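Local coordinates for dual specificity protein phosphatase 8 (Homo sapiens, PDB 4JMK), which probably removes phosphate from tyrosine, serine and threonine residues of proteins through this catalytic domain and so restrains MAP kinases, at residues Q15-V18 and D22-T25; V53-N56 and C60-L63; F73-K78 and I100-K105. The protein carries 1 engineered substitution. One frame throughout, in Å; residues are numbered along the deposited sequence.

Contact 1. Residues Q15-V18 and D22-T25; sequences QKDV and DLMT
Met-24 packs against the backbone and one methyl of Val-18, and this is the tighter half of a small contact that buries 170 Å² in all. Its CG comes within 3.6 Å of Val-18 O, closer than any other pair across the two segments. From there the chain bends twice, with chi2 at -77° and chi3 at -71°, which folds the thioether back along Val-18: SD lies 4.0 Å from Val-18 CA, and CE ends 4.0 Å from Val-18 CG2. The two side chains therefore run side by side and point the same way, making one apolar patch. The price is polar, because Val-18 O is buried here against the methylene and has no hydrogen-bond partner in the model.

The Leu-23 half is looser. CG stands opposite the backbone N (chi1 -178°), and only the CD2 branch reaches across, lying 3.9 Å from Asp-17 O and equally far from Asp-17 OD1. These are van der Waals approaches to oxygen, and Leu-23 remains partly exposed. The carboxylate takes its polar partner elsewhere: Asp-17 OD2 accepts a hydrogen bond from the backbone N of Ser-14, just before the helix.

On its inner side the pair meets the central sheet. Val-18 touches Val-32 of strand 29-34 and Ile-85 and His-87 of strand 83-87, while Met-24 reaches Ile-29, Val-32 and Ile-85, so that the short helices 15-18 and 21-26 pack together over two neighbouring parallel strands.

Contact 2. Residues V53-N56 and C60-L63; sequences VPIN and CEKL
Glu-61 grips the backbone of Asn-56 by a nearly straight hydrogen bond: Asn-56 N donates to Glu-61 OE1 over 2.7 Å, at an N-H...O angle of 176°. The approach is on the anti side of OE1, 24° out of the carboxylate plane. The other oxygen turns back to its own chain, where Lys-62 N reaches the anti lone pair of Glu-61 OE2 at 3.2 Å, so each carboxylate oxygen has a backbone N-H to fix the group's rotation. A water probably links the two arms as well, donating toward Glu-61 OE1 (2.9 Å) and Pro-54 O (3.0 Å), although other acceptors compete for its protons. Were Glu-61 shortened to an alanine, the N-H of Asn-56 would probably be left without its acceptor and the two arms of the loop less firmly joined.

Both segments belong to the loop between strand 50-52 and helix 67-79, which in this family carries the general acid. Pro-54 is the centre of an inverse gamma turn there, and Arg-94, the arginine of the phosphate-binding loop motif, hydrogen-bonds Ile-55 O.

Van der Waals contacts lie on the inner side. Ile-55 crosses Glu-61 obliquely, its CB 3.5 Å from Glu-61 CG, and its CG2 rests 3.8 Å from Lys-62 O. The apolar pairs centre on Leu-63. With chi1 at 60°, CG1 of Ile-55 sits between backbone N and carbonyl carbon and carries CD1 inward to meet Leu-63 CD1 at 3.6 Å. That same leucine methyl lies 4.2 Å from Val-53 CG1, and Leu-63 also touches Thr-97 and Ile-98 of helix 94-107.

Contact 3. Residues F73-K78 and I100-K105; sequences FIDKAK and IAYIMK
Tyr-102 CG lies anti to the backbone N (chi1 179°), which carries the ring out from helix 100-105 toward Ile-74 and Asp-75, and its phenol meets the carboxylate of Asp-75, whose CG is turned opposite its own carbonyl carbon. Tyr-102 OH donates to Asp-75 OD1 at 2.7 Å, reaching the syn side of that oxygen but 25° out of the carboxylate plane. His-9 NE2 is a second hydrogen-bond partner, so the hydroxyl has two polar partners.

Over one ring face comes Ile-74. Its CG2 lies 3.7 Å from the ring centroid in a CH-pi contact, displaced toward the rim so that its closest ring atom is CE1, at 3.4 Å. The CD1 branch follows the ring back toward its root, 3.9 Å from Tyr-102 CD1. At the solvent border, Lys-78 CD passes 3.8 Å from the hydroxyl oxygen.

Tyr-102 takes part in every contact between the segments, consistent with axes 11.9 Å apart at closest and crossing at -70°. Helix 67-79 connects parallel strands 50-52 and 83-87, and helix 94-107 follows the phosphate-binding loop, an order characteristic of the protein tyrosine phosphatase fold.

In the fold
Contacts 1 and 3 join helices, whereas contact 2 ties two arms of one irregular loop. The centres of contacts 1 and 2 are about 23 Å apart. Contact 1, mostly buried, is van der Waals packing without a hydrogen bond between its segments and rests on strands 29-34 and 83-87. Contact 3 also reaches strand 83-87, through Ile-74, but is partly buried and adds a phenol-carboxylate hydrogen bond between a buried tyrosine and a partly exposed aspartate. Contact 2 relies most on backbone N-H groups, and its Leu-63 packs on helix 94-107, which supplies Tyr-102 to contact 3. Contacts 1 and 2 approach the predicted nucleophile position, engineered here to Ser-88, whereas contact 3 lies away from it.

Contact 1. Residues Q15-V18 and D22-T25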
ATOM      1  N   GLN A  15      10.365  -3.919   6.470  1.00 18.05           N
ATOM      2  CA  GLN A  15      11.715  -3.547   6.057  1.00 17.44           C
ATOM      3  C   GLN A  15      12.605  -4.785   5.924  1.00 21.45           C
ATOM      4  O   GLN A  15      13.355  -4.919   4.954  1.00 20.64           O
ATOM      5  CB  GLN A  15      12.342  -2.550   7.050  1.00 18.64           C
ATOM      6  CG  GLN A  15      13.829  -2.301   6.771  1.00 21.84           C
ATOM      7  CD  GLN A  15      14.414  -1.219   7.652  1.00 27.21           C
ATOM      8  OE1 GLN A  15      13.926  -0.090   7.672  1.00 33.09           O
ATOM      9  NE2 GLN A  15      15.458  -1.562   8.394  1.00 40.28           N
ATOM     10  N   LYS A  16      12.515  -5.702   6.888  1.00 22.95           N
ATOM     11  CA  LYS A  16      13.303  -6.931   6.811  1.00 26.36           C
ATOM     12  C   LYS A  16      12.984  -7.757   5.569  1.00 24.63           C
ATOM     13  O   LYS A  16      13.889  -8.342   4.987  1.00 18.10           O
ATOM     14  CB  LYS A  16      13.152  -7.789   8.074  1.00 26.64           C
ATOM     15  CG  LYS A  16      13.739  -7.148   9.328  1.00 44.67           C
ATOM     16  CD  LYS A  16      13.932  -8.165  10.454  1.00 54.66           C
ATOM     17  CE  LYS A  16      14.123  -7.470  11.806  1.00 60.20           C
ATOM     18  NZ  LYS A  16      14.505  -8.424  12.893  1.00 61.32           N
ATOM     19  N   ASP A  17      11.709  -7.826   5.179  1.00 20.73           N
ATOM     20  CA  ASP A  17      11.328  -8.486   3.927  1.00 23.97           C
ATOM     21  C   ASP A  17      11.994  -7.853   2.701  1.00 21.37           C
ATOM     22  O   ASP A  17      12.639  -8.546   1.903  1.00 19.60           O
ATOM     23  CB  ASP A  17       9.805  -8.445   3.723  1.00 21.14           C
ATOM     24  CG  ASP A  17       9.052  -9.295   4.721  1.00 24.78           C
ATOM     25  OD1 ASP A  17       9.621 -10.301   5.192  1.00 25.83           O
ATOM     26  OD2 ASP A  17       7.882  -8.963   5.023  1.00 25.37           O
ATOM     27  N   VAL A  18      11.834  -6.542   2.544  1.00 19.57           N
ATOM     28  CA  VAL A  18      12.229  -5.870   1.306  1.00 20.07           C
ATOM     29  C   VAL A  18      13.754  -5.835   1.130  1.00 23.05           C
ATOM     30  O   VAL A  18      14.256  -5.721   0.011  1.00 19.02           O
ATOM     31  CB  VAL A  18      11.641  -4.436   1.223  1.00 18.58           C
ATOM     32  CG1 VAL A  18      12.440  -3.470   2.100  1.00 20.10           C
ATOM     33  CG2 VAL A  18      11.618  -3.940  -0.216  1.00 19.85           C
ATOM     34  N   ASP A  22      17.370 -12.397  -1.444  1.00 31.27           N
ATOM     35  CA  ASP A  22      16.941 -13.721  -1.871  1.00 28.74           C
ATOM     36  C   ASP A  22      15.430 -13.853  -1.902  1.00 27.17           C
ATOM     37  O   ASP A  22      14.880 -14.422  -2.836  1.00 27.03           O
ATOM     38  CB  ASP A  22      17.549 -14.796  -0.977  1.00 32.40           C
ATOM     39  CG  ASP A  22      19.054 -14.871  -1.113  1.00 38.16           C
ATOM     40  OD1 ASP A  22      19.581 -14.355  -2.129  1.00 34.66           O
ATOM     41  OD2 ASP A  22      19.697 -15.436  -0.202  1.00 40.30           O
ATOM     42  N   LEU A  23      14.755 -13.330  -0.883  1.00 24.17           N
ATOM     43  CA  LEU A  23      13.300 -13.394  -0.843  1.00 18.08           C
ATOM     44  C   LEU A  23      12.701 -12.605  -2.003  1.00 16.00           C
ATOM     45  O   LEU A  23      11.765 -13.063  -2.675  1.00 19.17           O
ATOM     46  CB  LEU A  23      12.796 -12.822   0.474  1.00 24.53           C
ATOM     47  CG  LEU A  23      11.288 -12.854   0.693  1.00 24.99           C
ATOM     48  CD1 LEU A  23      10.797 -14.299   0.810  1.00 24.28           C
ATOM     49  CD2 LEU A  23      10.919 -12.034   1.930  1.00 32.32           C
ATOM     50  N   MET A  24      13.237 -11.407  -2.227  1.00 19.49           N
ATOM     51  CA  MET A  24      12.763 -10.562  -3.315  1.00 21.64           C
ATOM     52  C   MET A  24      13.024 -11.197  -4.681  1.00 25.46           C
ATOM     53  O   MET A  24      12.145 -11.196  -5.542  1.00 21.57           O
ATOM     54  CB  MET A  24      13.399  -9.169  -3.227  1.00 20.07           C
ATOM     55  CG  MET A  24      12.981  -8.397  -1.988  1.00 15.43           C
ATOM     56  SD  MET A  24      11.308  -7.716  -2.143  1.00 18.85           S
ATOM     57  CE  MET A  24      11.667  -6.439  -3.373  1.00 18.35           C
ATOM     58  N   THR A  25      14.218 -11.748  -4.887  1.00 26.21           N
ATOM     59  CA  THR A  25      14.522 -12.367  -6.183  1.00 25.82           C
ATOM     60  C   THR A  25      13.741 -13.665  -6.371  1.00 21.43           C
ATOM     61  O   THR A  25      13.290 -13.971  -7.475  1.00 22.79           O
ATOM     62  CB  THR A  25      16.029 -12.645  -6.364  1.00 23.64           C
ATOM     63  OG1 THR A  25      16.480 -13.519  -5.324  1.00 37.53           O
ATOM     64  CG2 THR A  25      16.822 -11.355  -6.291  1.00 22.45           C
TER

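Contact 2. Residues V53-N56 and C60-L63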
ATOM      1  N   VAL A  53       6.800   7.059  -0.079  1.00 17.93           N
ATOM      2  CA  VAL A  53       5.780   7.889   0.573  1.00 20.82           C
ATOM      3  C   VAL A  53       6.361   8.285   1.927  1.00 19.46           C
ATOM      4  O   VAL A  53       6.358   7.484   2.870  1.00 16.97           O
ATOM      5  CB  VAL A  53       4.462   7.131   0.779  1.00 22.14           C
ATOM      6  CG1 VAL A  53       3.442   8.019   1.516  1.00 22.24           C
ATOM      7  CG2 VAL A  53       3.911   6.697  -0.553  1.00 23.21           C
ATOM      8  N   PRO A  54       6.901   9.510   2.012  1.00 25.34           N
ATOM      9  CA  PRO A  54       7.734   9.929   3.142  1.00 24.31           C
ATOM     10  C   PRO A  54       6.912  10.274   4.382  1.00 29.34           C
ATOM     11  O   PRO A  54       6.732  11.450   4.701  1.00 30.28           O
ATOM     12  CB  PRO A  54       8.453  11.168   2.594  1.00 29.83           C
ATOM     13  CG  PRO A  54       7.477  11.761   1.625  1.00 29.27           C
ATOM     14  CD  PRO A  54       6.743  10.583   1.010  1.00 21.39           C
ATOM     15  N   ILE A  55       6.430   9.253   5.084  1.00 27.22           N
ATOM     16  CA  ILE A  55       5.593   9.481   6.263  1.00 29.73           C
ATOM     17  C   ILE A  55       6.050   8.690   7.489  1.00 28.69           C
ATOM     18  O   ILE A  55       6.557   7.573   7.372  1.00 25.44           O
ATOM     19  CB  ILE A  55       4.114   9.136   5.974  1.00 26.71           C
ATOM     20  CG1 ILE A  55       3.974   7.664   5.561  1.00 24.29           C
ATOM     21  CG2 ILE A  55       3.553  10.058   4.900  1.00 28.91           C
ATOM     22  CD1 ILE A  55       2.539   7.209   5.335  1.00 28.22           C
ATOM     23  N   ASN A  56       5.845   9.283   8.664  1.00 25.40           N
ATOM     24  CA  ASN A  56       6.124   8.648   9.948  1.00 29.89           C
ATOM     25  C   ASN A  56       4.875   7.919  10.464  1.00 27.47           C
ATOM     26  O   ASN A  56       3.762   8.261  10.074  1.00 30.94           O
ATOM     27  CB  ASN A  56       6.553   9.740  10.940  1.00 38.93           C
ATOM     28  CG  ASN A  56       7.125   9.181  12.229  1.00 61.67           C
ATOM     29  OD1 ASN A  56       6.573   9.393  13.311  1.00 70.13           O
ATOM     30  ND2 ASN A  56       8.241   8.472  12.123  1.00 67.09           N
ATOM     31  N   CYS A  60      -0.629  12.023  13.990  1.00 36.25           N
ATOM     32  CA  CYS A  60      -0.813  13.300  13.308  1.00 37.42           C
ATOM     33  C   CYS A  60      -0.293  13.303  11.876  1.00 36.38           C
ATOM     34  O   CYS A  60      -0.513  14.269  11.140  1.00 42.02           O
ATOM     35  CB  CYS A  60      -0.153  14.426  14.110  1.00 46.66           C
ATOM     36  SG  CYS A  60      -0.664  14.471  15.833  1.00 60.37           S
ATOM     37  N   GLU A  61       0.395  12.238  11.476  1.00 30.45           N
ATOM     38  CA  GLU A  61       0.929  12.171  10.126  1.00 32.98           C
ATOM     39  C   GLU A  61      -0.206  12.063   9.118  1.00 35.42           C
ATOM     40  O   GLU A  61      -1.289  11.535   9.393  1.00 29.13           O
ATOM     41  CB  GLU A  61       1.903  11.003   9.969  1.00 39.15           C
ATOM     42  CG  GLU A  61       2.551  10.901   8.600  1.00 45.11           C
ATOM     43  CD  GLU A  61       3.583  11.984   8.345  1.00 47.20           C
ATOM     44  OE1 GLU A  61       4.767  11.743   8.646  1.00 42.48           O
ATOM     45  OE2 GLU A  61       3.220  13.066   7.836  1.00 56.41           O
ATOM     46  N   LYS A  62       0.060  12.564   7.926  1.00 35.30           N
ATOM     47  CA  LYS A  62      -0.982  12.718   6.947  1.00 28.35           C
ATOM     48  C   LYS A  62      -0.672  11.890   5.672  1.00 34.17           C
ATOM     49  O   LYS A  62       0.343  12.104   4.987  1.00 27.13           O
ATOM     50  CB  LYS A  62      -1.145  14.219   6.715  1.00 42.42           C
ATOM     51  CG  LYS A  62      -2.513  14.665   6.277  1.00 58.42           C
ATOM     52  CD  LYS A  62      -2.340  15.739   5.207  1.00 69.85           C
ATOM     53  CE  LYS A  62      -1.166  15.375   4.293  1.00 78.14           C
ATOM     54  NZ  LYS A  62      -1.155  13.933   3.864  1.00 82.70           N
ATOM     55  N   LEU A  63      -1.530  10.919   5.378  1.00 22.10           N
ATOM     56  CA  LEU A  63      -1.291   9.942   4.317  1.00 21.66           C
ATOM     57  C   LEU A  63      -2.206  10.236   3.115  1.00 20.48           C
ATOM     58  O   LEU A  63      -1.933   9.810   1.993  1.00 27.51           O
ATOM     59  CB  LEU A  63      -1.583   8.539   4.870  1.00 29.71           C
ATOM     60  CG  LEU A  63      -1.606   7.295   3.979  1.00 34.95           C
ATOM     61  CD1 LEU A  63      -0.343   7.178   3.148  1.00 28.08           C
ATOM     62  CD2 LEU A  63      -1.802   6.035   4.826  1.00 33.73           C
TER
HETATM   63  O   HOH W   1       7.180  12.717   7.391  1.00 37.10           O

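Contact 3. Residues F73-K78 and I100-K105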
ATOM      1  N   PHE A  73       1.079   4.122  -8.844  1.00 18.71           N
ATOM      2  CA  PHE A  73       2.329   3.364  -8.869  1.00 17.94           C
ATOM      3  C   PHE A  73       2.063   1.860  -8.909  1.00 16.92           C
ATOM      4  O   PHE A  73       2.685   1.122  -9.693  1.00 17.64           O
ATOM      5  CB  PHE A  73       3.177   3.723  -7.641  1.00 19.06           C
ATOM      6  CG  PHE A  73       4.530   3.035  -7.597  1.00 17.14           C
ATOM      7  CD1 PHE A  73       5.562   3.429  -8.451  1.00 20.66           C
ATOM      8  CD2 PHE A  73       4.769   2.009  -6.692  1.00 17.98           C
ATOM      9  CE1 PHE A  73       6.812   2.800  -8.404  1.00 19.50           C
ATOM     10  CE2 PHE A  73       6.007   1.368  -6.638  1.00 16.80           C
ATOM     11  CZ  PHE A  73       7.043   1.773  -7.497  1.00 17.38           C
ATOM     12  N   ILE A  74       1.161   1.396  -8.048  1.00 16.45           N
ATOM     13  CA  ILE A  74       0.823  -0.026  -8.009  1.00 12.24           C
ATOM     14  C   ILE A  74       0.229  -0.454  -9.345  1.00 18.81           C
ATOM     15  O   ILE A  74       0.558  -1.536  -9.853  1.00 18.12           O
ATOM     16  CB  ILE A  74      -0.144  -0.359  -6.840  1.00 15.24           C
ATOM     17  CG1 ILE A  74       0.574  -0.163  -5.493  1.00 16.04           C
ATOM     18  CG2 ILE A  74      -0.708  -1.795  -6.968  1.00 14.07           C
ATOM     19  CD1 ILE A  74      -0.370  -0.097  -4.305  1.00 15.92           C
ATOM     20  N   ASP A  75      -0.613   0.392  -9.936  1.00 14.71           N
ATOM     21  CA  ASP A  75      -1.161   0.068 -11.260  1.00 11.14           C
ATOM     22  C   ASP A  75      -0.118   0.116 -12.389  1.00 17.21           C
ATOM     23  O   ASP A  75      -0.274  -0.563 -13.412  1.00 16.79           O
ATOM     24  CB  ASP A  75      -2.369   0.955 -11.576  1.00 15.19           C
ATOM     25  CG  ASP A  75      -3.603   0.538 -10.791  1.00 19.79           C
ATOM     26  OD1 ASP A  75      -3.760  -0.682 -10.543  1.00 20.88           O
ATOM     27  OD2 ASP A  75      -4.412   1.420 -10.427  1.00 22.55           O
ATOM     28  N   LYS A  76       0.943   0.902 -12.223  1.00 13.56           N
ATOM     29  CA  LYS A  76       2.013   0.873 -13.224  1.00 18.95           C
ATOM     30  C   LYS A  76       2.671  -0.505 -13.249  1.00 19.35           C
ATOM     31  O   LYS A  76       2.980  -1.033 -14.321  1.00 17.73           O
ATOM     32  CB  LYS A  76       3.070   1.940 -12.960  1.00 21.12           C
ATOM     33  CG  LYS A  76       2.617   3.353 -13.240  1.00 27.00           C
ATOM     34  CD  LYS A  76       3.804   4.316 -13.091  1.00 35.18           C
ATOM     35  CE  LYS A  76       3.390   5.778 -13.192  1.00 41.11           C
ATOM     36  NZ  LYS A  76       4.540   6.702 -12.885  1.00 34.43           N
ATOM     37  N   ALA A  77       2.884  -1.084 -12.069  1.00 21.27           N
ATOM     38  CA  ALA A  77       3.403  -2.449 -11.971  1.00 19.81           C
ATOM     39  C   ALA A  77       2.438  -3.447 -12.615  1.00 19.99           C
ATOM     40  O   ALA A  77       2.845  -4.294 -13.419  1.00 21.96           O
ATOM     41  CB  ALA A  77       3.679  -2.823 -10.505  1.00 17.20           C
ATOM     42  N   LYS A  78       1.158  -3.332 -12.266  1.00 21.37           N
ATOM     43  CA  LYS A  78       0.109  -4.187 -12.823  1.00 22.40           C
ATOM     44  C   LYS A  78       0.093  -4.142 -14.361  1.00 27.45           C
ATOM     45  O   LYS A  78      -0.034  -5.174 -15.016  1.00 24.55           O
ATOM     46  CB  LYS A  78      -1.253  -3.754 -12.263  1.00 23.71           C
ATOM     47  CG  LYS A  78      -2.382  -4.779 -12.416  1.00 21.76           C
ATOM     48  CD  LYS A  78      -3.724  -4.153 -12.090  1.00 27.37           C
ATOM     49  CE  LYS A  78      -4.855  -5.182 -12.142  1.00 23.61           C
ATOM     50  NZ  LYS A  78      -5.005  -5.838 -13.483  1.00 25.86           N
ATOM     51  N   ILE A 100      -4.869  -1.271   1.804  1.00 14.47           N
ATOM     52  CA  ILE A 100      -6.327  -1.224   2.011  1.00 14.19           C
ATOM     53  C   ILE A 100      -6.960  -0.223   1.061  1.00 14.60           C
ATOM     54  O   ILE A 100      -7.962  -0.534   0.421  1.00 13.55           O
ATOM     55  CB  ILE A 100      -6.706  -0.899   3.482  1.00 15.29           C
ATOM     56  CG1 ILE A 100      -6.230  -2.037   4.388  1.00 13.06           C
ATOM     57  CG2 ILE A 100      -8.226  -0.735   3.626  1.00 12.71           C
ATOM     58  CD1 ILE A 100      -6.146  -1.682   5.872  1.00 12.23           C
ATOM     59  N   ALA A 101      -6.384   0.972   0.959  1.00 19.00           N
ATOM     60  CA  ALA A 101      -6.908   1.974   0.027  1.00 17.94           C
ATOM     61  C   ALA A 101      -6.897   1.471  -1.422  1.00 17.53           C
ATOM     62  O   ALA A 101      -7.814   1.758  -2.197  1.00 14.91           O
ATOM     63  CB  ALA A 101      -6.123   3.283   0.151  1.00 17.86           C
ATOM     64  N   TYR A 102      -5.856   0.735  -1.802  1.00 14.31           N
ATOM     65  CA  TYR A 102      -5.779   0.230  -3.167  1.00 12.78           C
ATOM     66  C   TYR A 102      -6.949  -0.700  -3.479  1.00 15.97           C
ATOM     67  O   TYR A 102      -7.539  -0.643  -4.565  1.00 13.76           O
ATOM     68  CB  TYR A 102      -4.452  -0.503  -3.410  1.00 14.47           C
ATOM     69  CG  TYR A 102      -4.373  -1.045  -4.815  1.00 18.96           C
ATOM     70  CD1 TYR A 102      -3.985  -0.230  -5.874  1.00 13.61           C
ATOM     71  CD2 TYR A 102      -4.716  -2.363  -5.093  1.00 15.70           C
ATOM     72  CE1 TYR A 102      -3.938  -0.726  -7.179  1.00 12.86           C
ATOM     73  CE2 TYR A 102      -4.667  -2.863  -6.389  1.00 14.42           C
ATOM     74  CZ  TYR A 102      -4.276  -2.037  -7.418  1.00 16.85           C
ATOM     75  OH  TYR A 102      -4.231  -2.529  -8.701  1.00 15.05           O
ATOM     76  N   ILE A 103      -7.278  -1.566  -2.530  1.00 14.33           N
ATOM     77  CA  ILE A 103      -8.380  -2.499  -2.724  1.00 14.50           C
ATOM     78  C   ILE A 103      -9.699  -1.759  -2.758  1.00 13.74           C
ATOM     79  O   ILE A 103     -10.573  -2.067  -3.577  1.00 16.65           O
ATOM     80  CB  ILE A 103      -8.369  -3.584  -1.640  1.00 15.81           C
ATOM     81  CG1 ILE A 103      -7.150  -4.479  -1.860  1.00 24.11           C
ATOM     82  CG2 ILE A 103      -9.620  -4.433  -1.682  1.00 18.69           C
ATOM     83  CD1 ILE A 103      -6.846  -5.320  -0.692  1.00 29.48           C
ATOM     84  N   MET A 104      -9.837  -0.762  -1.890  1.00 15.02           N
ATOM     85  CA  MET A 104     -11.047   0.066  -1.888  1.00 18.60           C
ATOM     86  C   MET A 104     -11.330   0.689  -3.253  1.00 15.02           C
ATOM     87  O   MET A 104     -12.425   0.572  -3.796  1.00 22.77           O
ATOM     88  CB  MET A 104     -10.889   1.204  -0.889  1.00 19.39           C
ATOM     89  CG  MET A 104     -11.072   0.817   0.545  1.00 25.34           C
ATOM     90  SD  MET A 104     -10.655   2.191   1.640  1.00 29.63           S
ATOM     91  CE  MET A 104     -12.001   3.276   1.224  1.00 20.08           C
ATOM     92  N   LYS A 105     -10.335   1.371  -3.797  1.00 16.04           N
ATOM     93  CA  LYS A 105     -10.501   2.067  -5.056  1.00 20.04           C
ATOM     94  C   LYS A 105     -10.662   1.096  -6.218  1.00 22.14           C
ATOM     95  O   LYS A 105     -11.494   1.317  -7.091  1.00 18.07           O
ATOM     96  CB  LYS A 105      -9.311   2.987  -5.303  1.00 22.42           C
ATOM     97  CG  LYS A 105      -9.484   3.910  -6.509  1.00 25.10           C
ATOM     98  CD  LYS A 105      -8.323   4.892  -6.606  1.00 29.35           C
ATOM     99  CE  LYS A 105      -8.408   5.738  -7.848  1.00 34.61           C
ATOM    100  NZ  LYS A 105      -9.757   6.293  -7.995  1.00 38.86           N
TER